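Lactamase_B domain-containing protein (Pontibacter korlensis, PDB 6XFR) probably hydrolyses the amide bond of beta-lactam antibiotics with the help of zinc, as a class B1 metallo-beta-lactamase. Local coordinates at residues L178-Q189 with L210-L218. Sequence-based numbering, arbitrary orientation.
Sequences LKSWPLAIQRLQ and LLSHTLSLL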
ATOM      1  N   LEU B 178      17.302  -0.935 -21.726  1.00 44.38           N
ATOM      2  CA  LEU B 178      17.954  -0.217 -20.640  1.00 43.18           C
ATOM      3  C   LEU B 178      18.212   1.232 -21.009  1.00 48.83           C
ATOM      4  O   LEU B 178      18.257   2.097 -20.132  1.00 55.27           O
ATOM      5  CB  LEU B 178      19.268  -0.903 -20.284  1.00 45.78           C
ATOM      6  CG  LEU B 178      19.075  -2.265 -19.637  1.00 49.52           C
ATOM      7  CD1 LEU B 178      20.403  -2.784 -19.173  1.00 47.88           C
ATOM      8  CD2 LEU B 178      18.062  -2.182 -18.494  1.00 40.92           C
ATOM      9  N   LYS B 179      18.339   1.525 -22.300  1.00 47.35           N
ATOM     10  CA  LYS B 179      18.683   2.869 -22.721  1.00 49.50           C
ATOM     11  C   LYS B 179      17.472   3.794 -22.695  1.00 52.65           C
ATOM     12  O   LYS B 179      17.621   4.992 -22.435  1.00 52.34           O
ATOM     13  CB  LYS B 179      19.304   2.802 -24.119  1.00 54.57           C
ATOM     14  CG  LYS B 179      20.447   3.764 -24.350  1.00 58.71           C
ATOM     15  CD  LYS B 179      19.870   5.078 -24.849  1.00 67.59           C
ATOM     16  CE  LYS B 179      20.923   5.930 -25.495  1.00 65.47           C
ATOM     17  NZ  LYS B 179      22.078   6.030 -24.564  1.00 66.29           N
ATOM     18  N   SER B 180      16.269   3.257 -22.931  1.00 51.80           N
ATOM     19  CA  SER B 180      15.058   4.068 -22.968  1.00 49.19           C
ATOM     20  C   SER B 180      14.353   4.156 -21.628  1.00 46.07           C
ATOM     21  O   SER B 180      13.736   5.184 -21.337  1.00 37.59           O
ATOM     22  CB  SER B 180      14.088   3.529 -24.023  1.00 56.46           C
ATOM     23  OG  SER B 180      12.909   4.324 -24.091  1.00 61.08           O
ATOM     24  N   TRP B 181      14.420   3.094 -20.822  1.00 49.53           N
ATOM     25  CA  TRP B 181      13.773   3.034 -19.507  1.00 33.20           C
ATOM     26  C   TRP B 181      13.912   4.317 -18.690  1.00 35.90           C
ATOM     27  O   TRP B 181      12.895   4.799 -18.177  1.00 36.88           O
ATOM     28  CB  TRP B 181      14.383   1.851 -18.743  1.00 32.57           C
ATOM     29  CG  TRP B 181      13.464   1.183 -17.769  1.00 33.24           C
ATOM     30  CD1 TRP B 181      12.420   1.745 -17.089  1.00 27.24           C
ATOM     31  CD2 TRP B 181      13.512  -0.185 -17.373  1.00 29.73           C
ATOM     32  NE1 TRP B 181      11.820   0.810 -16.301  1.00 28.21           N
ATOM     33  CE2 TRP B 181      12.475  -0.386 -16.453  1.00 36.97           C
ATOM     34  CE3 TRP B 181      14.336  -1.266 -17.711  1.00 32.11           C
ATOM     35  CZ2 TRP B 181      12.227  -1.632 -15.868  1.00 36.45           C
ATOM     36  CZ3 TRP B 181      14.094  -2.485 -17.141  1.00 34.98           C
ATOM     37  CH2 TRP B 181      13.044  -2.666 -16.227  1.00 35.54           C
ATOM     38  N   PRO B 182      15.102   4.928 -18.581  1.00 45.85           N
ATOM     39  CA  PRO B 182      15.227   6.169 -17.787  1.00 41.09           C
ATOM     40  C   PRO B 182      14.358   7.314 -18.279  1.00 44.27           C
ATOM     41  O   PRO B 182      13.788   8.048 -17.465  1.00 49.43           O
ATOM     42  CB  PRO B 182      16.713   6.515 -17.931  1.00 39.23           C
ATOM     43  CG  PRO B 182      17.365   5.252 -18.342  1.00 39.82           C
ATOM     44  CD  PRO B 182      16.393   4.489 -19.145  1.00 38.16           C
ATOM     45  N   LEU B 183      14.266   7.513 -19.589  1.00 45.39           N
ATOM     46  CA  LEU B 183      13.421   8.576 -20.109  1.00 44.49           C
ATOM     47  C   LEU B 183      11.939   8.231 -19.959  1.00 36.74           C
ATOM     48  O   LEU B 183      11.106   9.123 -19.771  1.00 38.69           O
ATOM     49  CB  LEU B 183      13.808   8.851 -21.569  1.00 52.30           C
ATOM     50  CG  LEU B 183      15.324   9.080 -21.702  1.00 52.64           C
ATOM     51  CD1 LEU B 183      15.768   9.284 -23.132  1.00 53.35           C
ATOM     52  CD2 LEU B 183      15.777  10.249 -20.819  1.00 48.28           C
ATOM     53  N   ALA B 184      11.586   6.951 -20.013  1.00 33.34           N
ATOM     54  CA  ALA B 184      10.192   6.588 -19.790  1.00 36.39           C
ATOM     55  C   ALA B 184       9.763   6.929 -18.369  1.00 37.15           C
ATOM     56  O   ALA B 184       8.653   7.432 -18.155  1.00 27.19           O
ATOM     57  CB  ALA B 184       9.977   5.104 -20.087  1.00 40.33           C
ATOM     58  N   ILE B 185      10.631   6.669 -17.380  1.00 39.87           N
ATOM     59  CA  ILE B 185      10.296   7.023 -16.004  1.00 35.91           C
ATOM     60  C   ILE B 185      10.082   8.525 -15.884  1.00 38.75           C
ATOM     61  O   ILE B 185       9.077   8.987 -15.321  1.00 39.49           O
ATOM     62  CB  ILE B 185      11.395   6.535 -15.038  1.00 34.66           C
ATOM     63  CG1 ILE B 185      11.379   5.019 -14.958  1.00 24.97           C
ATOM     64  CG2 ILE B 185      11.213   7.195 -13.630  1.00 30.05           C
ATOM     65  CD1 ILE B 185       9.970   4.491 -14.789  1.00 26.16           C
ATOM     66  N   GLN B 186      10.993   9.309 -16.467  1.00 36.14           N
ATOM     67  CA  GLN B 186      10.899  10.758 -16.374  1.00 33.71           C
ATOM     68  C   GLN B 186       9.671  11.286 -17.097  1.00 39.14           C
ATOM     69  O   GLN B 186       9.094  12.294 -16.688  1.00 47.74           O
ATOM     70  CB  GLN B 186      12.177  11.371 -16.921  1.00 37.76           C
ATOM     71  CG  GLN B 186      13.384  10.841 -16.183  1.00 38.06           C
ATOM     72  CD  GLN B 186      14.698  11.347 -16.723  1.00 44.70           C
ATOM     73  OE1 GLN B 186      15.067  11.067 -17.855  1.00 56.13           O
ATOM     74  NE2 GLN B 186      15.406  12.113 -15.916  1.00 45.26           N
ATOM     75  N   ARG B 187       9.233  10.608 -18.148  1.00 39.17           N
ATOM     76  CA  ARG B 187       7.955  10.963 -18.735  1.00 36.21           C
ATOM     77  C   ARG B 187       6.837  10.748 -17.716  1.00 38.63           C
ATOM     78  O   ARG B 187       6.023  11.650 -17.468  1.00 40.60           O
ATOM     79  CB  ARG B 187       7.733  10.134 -19.999  1.00 33.32           C
ATOM     80  CG  ARG B 187       8.196  10.790 -21.278  1.00 44.68           C
ATOM     81  CD  ARG B 187       8.428   9.787 -22.420  1.00 50.02           C
ATOM     82  NE  ARG B 187       9.391  10.287 -23.415  1.00 56.84           N
ATOM     83  CZ  ARG B 187      10.437   9.610 -23.919  1.00 58.82           C
ATOM     84  NH1 ARG B 187      10.720   8.358 -23.561  1.00 51.05           N
ATOM     85  NH2 ARG B 187      11.223  10.203 -24.804  1.00 67.25           N
ATOM     86  N   LEU B 188       6.856   9.617 -17.012  1.00 27.20           N
ATOM     87  CA  LEU B 188       5.841   9.407 -15.988  1.00 24.99           C
ATOM     88  C   LEU B 188       5.904  10.492 -14.918  1.00 26.14           C
ATOM     89  O   LEU B 188       4.869  11.047 -14.519  1.00 26.24           O
ATOM     90  CB  LEU B 188       6.030   8.038 -15.360  1.00 25.21           C
ATOM     91  CG  LEU B 188       5.825   6.852 -16.287  1.00 26.34           C
ATOM     92  CD1 LEU B 188       5.925   5.584 -15.459  1.00 25.24           C
ATOM     93  CD2 LEU B 188       4.491   6.955 -16.975  1.00 26.95           C
ATOM     94  N   GLN B 189       7.110  10.826 -14.448  1.00 27.61           N
ATOM     95  CA  GLN B 189       7.215  11.868 -13.435  1.00 29.58           C
ATOM     96  C   GLN B 189       6.699  13.201 -13.947  1.00 39.13           C
ATOM     97  O   GLN B 189       6.152  13.982 -13.169  1.00 49.52           O
ATOM     98  CB  GLN B 189       8.642  12.041 -12.960  1.00 31.55           C
ATOM     99  CG  GLN B 189       9.206  10.903 -12.174  1.00 29.64           C
ATOM    100  CD  GLN B 189      10.667  11.136 -11.959  1.00 36.74           C
ATOM    101  OE1 GLN B 189      11.336  11.629 -12.875  1.00 41.58           O
ATOM    102  NE2 GLN B 189      11.190  10.820 -10.753  1.00 32.66           N
ATOM    103  N   LEU B 210       8.568   5.573  -5.855  1.00 32.50           N
ATOM    104  CA  LEU B 210       8.835   4.422  -6.715  1.00 24.60           C
ATOM    105  C   LEU B 210       9.395   4.843  -8.078  1.00 30.36           C
ATOM    106  O   LEU B 210      10.094   4.059  -8.739  1.00 35.19           O
ATOM    107  CB  LEU B 210       7.562   3.591  -6.858  1.00 22.08           C
ATOM    108  CG  LEU B 210       7.421   2.461  -5.852  1.00 23.10           C
ATOM    109  CD1 LEU B 210       6.770   2.950  -4.572  1.00 35.91           C
ATOM    110  CD2 LEU B 210       6.650   1.298  -6.416  1.00 27.22           C
ATOM    111  N   LEU B 211       9.068   6.047  -8.546  1.00 25.88           N
ATOM    112  CA  LEU B 211       9.649   6.505  -9.801  1.00 28.01           C
ATOM    113  C   LEU B 211      11.098   6.904  -9.597  1.00 36.22           C
ATOM    114  O   LEU B 211      11.990   6.436 -10.321  1.00 42.89           O
ATOM    115  CB  LEU B 211       8.856   7.671 -10.377  1.00 23.93           C
ATOM    116  CG  LEU B 211       7.357   7.374 -10.444  1.00 28.54           C
ATOM    117  CD1 LEU B 211       6.575   8.651 -10.803  1.00 22.90           C
ATOM    118  CD2 LEU B 211       7.074   6.221 -11.428  1.00 20.22           C
ATOM    119  N   SER B 212      11.368   7.729  -8.583  1.00 31.85           N
ATOM    120  CA  SER B 212      12.761   8.105  -8.366  1.00 38.47           C
ATOM    121  C   SER B 212      13.636   6.894  -8.040  1.00 34.29           C
ATOM    122  O   SER B 212      14.777   6.837  -8.509  1.00 35.85           O
ATOM    123  CB  SER B 212      12.878   9.180  -7.277  1.00 34.95           C
ATOM    124  OG  SER B 212      11.928   8.992  -6.263  1.00 40.36           O
ATOM    125  N   HIS B 213      13.117   5.894  -7.300  1.00 30.39           N
ATOM    126  CA  HIS B 213      13.924   4.707  -6.998  1.00 36.78           C
ATOM    127  C   HIS B 213      14.219   3.910  -8.265  1.00 43.04           C
ATOM    128  O   HIS B 213      15.321   3.363  -8.428  1.00 44.88           O
ATOM    129  CB  HIS B 213      13.247   3.818  -5.943  1.00 30.64           C
ATOM    130  CG  HIS B 213      13.953   2.513  -5.693  1.00 31.89           C
ATOM    131  ND1 HIS B 213      15.211   2.436  -5.130  1.00 35.28           N
ATOM    132  CD2 HIS B 213      13.568   1.229  -5.919  1.00 33.69           C
ATOM    133  CE1 HIS B 213      15.581   1.169  -5.043  1.00 35.58           C
ATOM    134  NE2 HIS B 213      14.599   0.413  -5.501  1.00 36.35           N
ATOM    135  N   THR B 214      13.242   3.799  -9.159  1.00 37.05           N
ATOM    136  CA  THR B 214      13.520   3.125 -10.415  1.00 40.06           C
ATOM    137  C   THR B 214      14.561   3.892 -11.223  1.00 39.99           C
ATOM    138  O   THR B 214      15.543   3.306 -11.693  1.00 50.83           O
ATOM    139  CB  THR B 214      12.220   2.952 -11.187  1.00 43.00           C
ATOM    140  OG1 THR B 214      11.364   2.068 -10.434  1.00 39.62           O
ATOM    141  CG2 THR B 214      12.485   2.385 -12.573  1.00 38.74           C
ATOM    142  N   LEU B 215      14.438   5.224 -11.273  1.00 30.45           N
ATOM    143  CA  LEU B 215      15.475   6.036 -11.903  1.00 32.49           C
ATOM    144  C   LEU B 215      16.855   5.754 -11.312  1.00 35.94           C
ATOM    145  O   LEU B 215      17.857   5.677 -12.033  1.00 37.30           O
ATOM    146  CB  LEU B 215      15.140   7.513 -11.721  1.00 37.71           C
ATOM    147  CG  LEU B 215      15.564   8.381 -12.892  1.00 43.63           C
ATOM    148  CD1 LEU B 215      14.666   8.005 -14.078  1.00 42.72           C
ATOM    149  CD2 LEU B 215      15.481   9.853 -12.537  1.00 38.60           C
ATOM    150  N   SER B 216      16.926   5.619  -9.992  1.00 35.63           N
ATOM    151  CA  SER B 216      18.197   5.364  -9.336  1.00 38.96           C
ATOM    152  C   SER B 216      18.781   4.008  -9.745  1.00 38.71           C
ATOM    153  O   SER B 216      19.988   3.888  -9.981  1.00 41.65           O
ATOM    154  CB  SER B 216      17.988   5.462  -7.823  1.00 39.71           C
ATOM    155  OG  SER B 216      19.106   4.972  -7.105  1.00 55.51           O
ATOM    156  N   LEU B 217      17.949   2.969  -9.806  1.00 35.95           N
ATOM    157  CA  LEU B 217      18.430   1.654 -10.222  1.00 47.21           C
ATOM    158  C   LEU B 217      18.976   1.655 -11.652  1.00 46.48           C
ATOM    159  O   LEU B 217      19.924   0.924 -11.953  1.00 48.66           O
ATOM    160  CB  LEU B 217      17.301   0.622 -10.100  1.00 42.82           C
ATOM    161  CG  LEU B 217      16.844   0.216  -8.703  1.00 35.74           C
ATOM    162  CD1 LEU B 217      15.713  -0.783  -8.836  1.00 31.80           C
ATOM    163  CD2 LEU B 217      17.990  -0.345  -7.879  1.00 37.20           C
ATOM    164  N   LEU B 218      18.386   2.453 -12.533  1.00 43.84           N
ATOM    165  CA  LEU B 218      18.735   2.511 -13.953  1.00 40.85           C
ATOM    166  C   LEU B 218      20.050   3.208 -14.295  1.00 41.44           C
ATOM    167  O   LEU B 218      21.121   2.620 -14.229  1.00 48.02           O
ATOM    168  CB  LEU B 218      17.603   3.209 -14.717  1.00 35.31           C
ATOM    169  CG  LEU B 218      16.479   2.253 -15.035  1.00 32.61           C
ATOM    170  CD1 LEU B 218      15.209   3.022 -15.390  1.00 31.05           C
ATOM    171  CD2 LEU B 218      16.923   1.346 -16.195  1.00 34.33           C
TER
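L218 lays its CD1 methyl over one face of the W181 indole, 3.8 Å from the centroid of the five-membered ring and 30° off the ring normal, which meets the geometry of a CH-pi contact. Its other methyl, CD2, lies 3.6 Å from W181 CB, so the leucine fork covers the root of the indole as well as the ring. The indole nitrogen, W181 NE1, donates to L161 O.

I185 forms the middle of the interface. Chi1 of -69° sets CG1 beside the backbone N and CG2 anti to it; CG1 meets T214 CG2 at 3.7 Å, while CG2 lies 3.6 Å from L215 CD1. T214 presents its methyl while OG1 turns back to L210 O (2.9 Å), nearly in line with that carbonyl, and also bonds to K163 N. At the far end the aliphatic part of Q189 runs alongside L211 in the opposite sense, with Q189 CG 3.7 Å from L211 CB.

Helices 181-189 and 210-217 run nearly antiparallel, their axes 164° apart in direction and 9.5 Å apart at closest approach, and pack side by side on the outer side of the alpha-beta/beta-alpha sandwich. W181 reaches inward to within about 4 Å of the zinc ligand H141, measured between side chains. With no hydrogen bond crossing between the segments, their mutual contact rests on apolar and CH-pi packing, while the polar groups of W181 and T214 are satisfied by other partners.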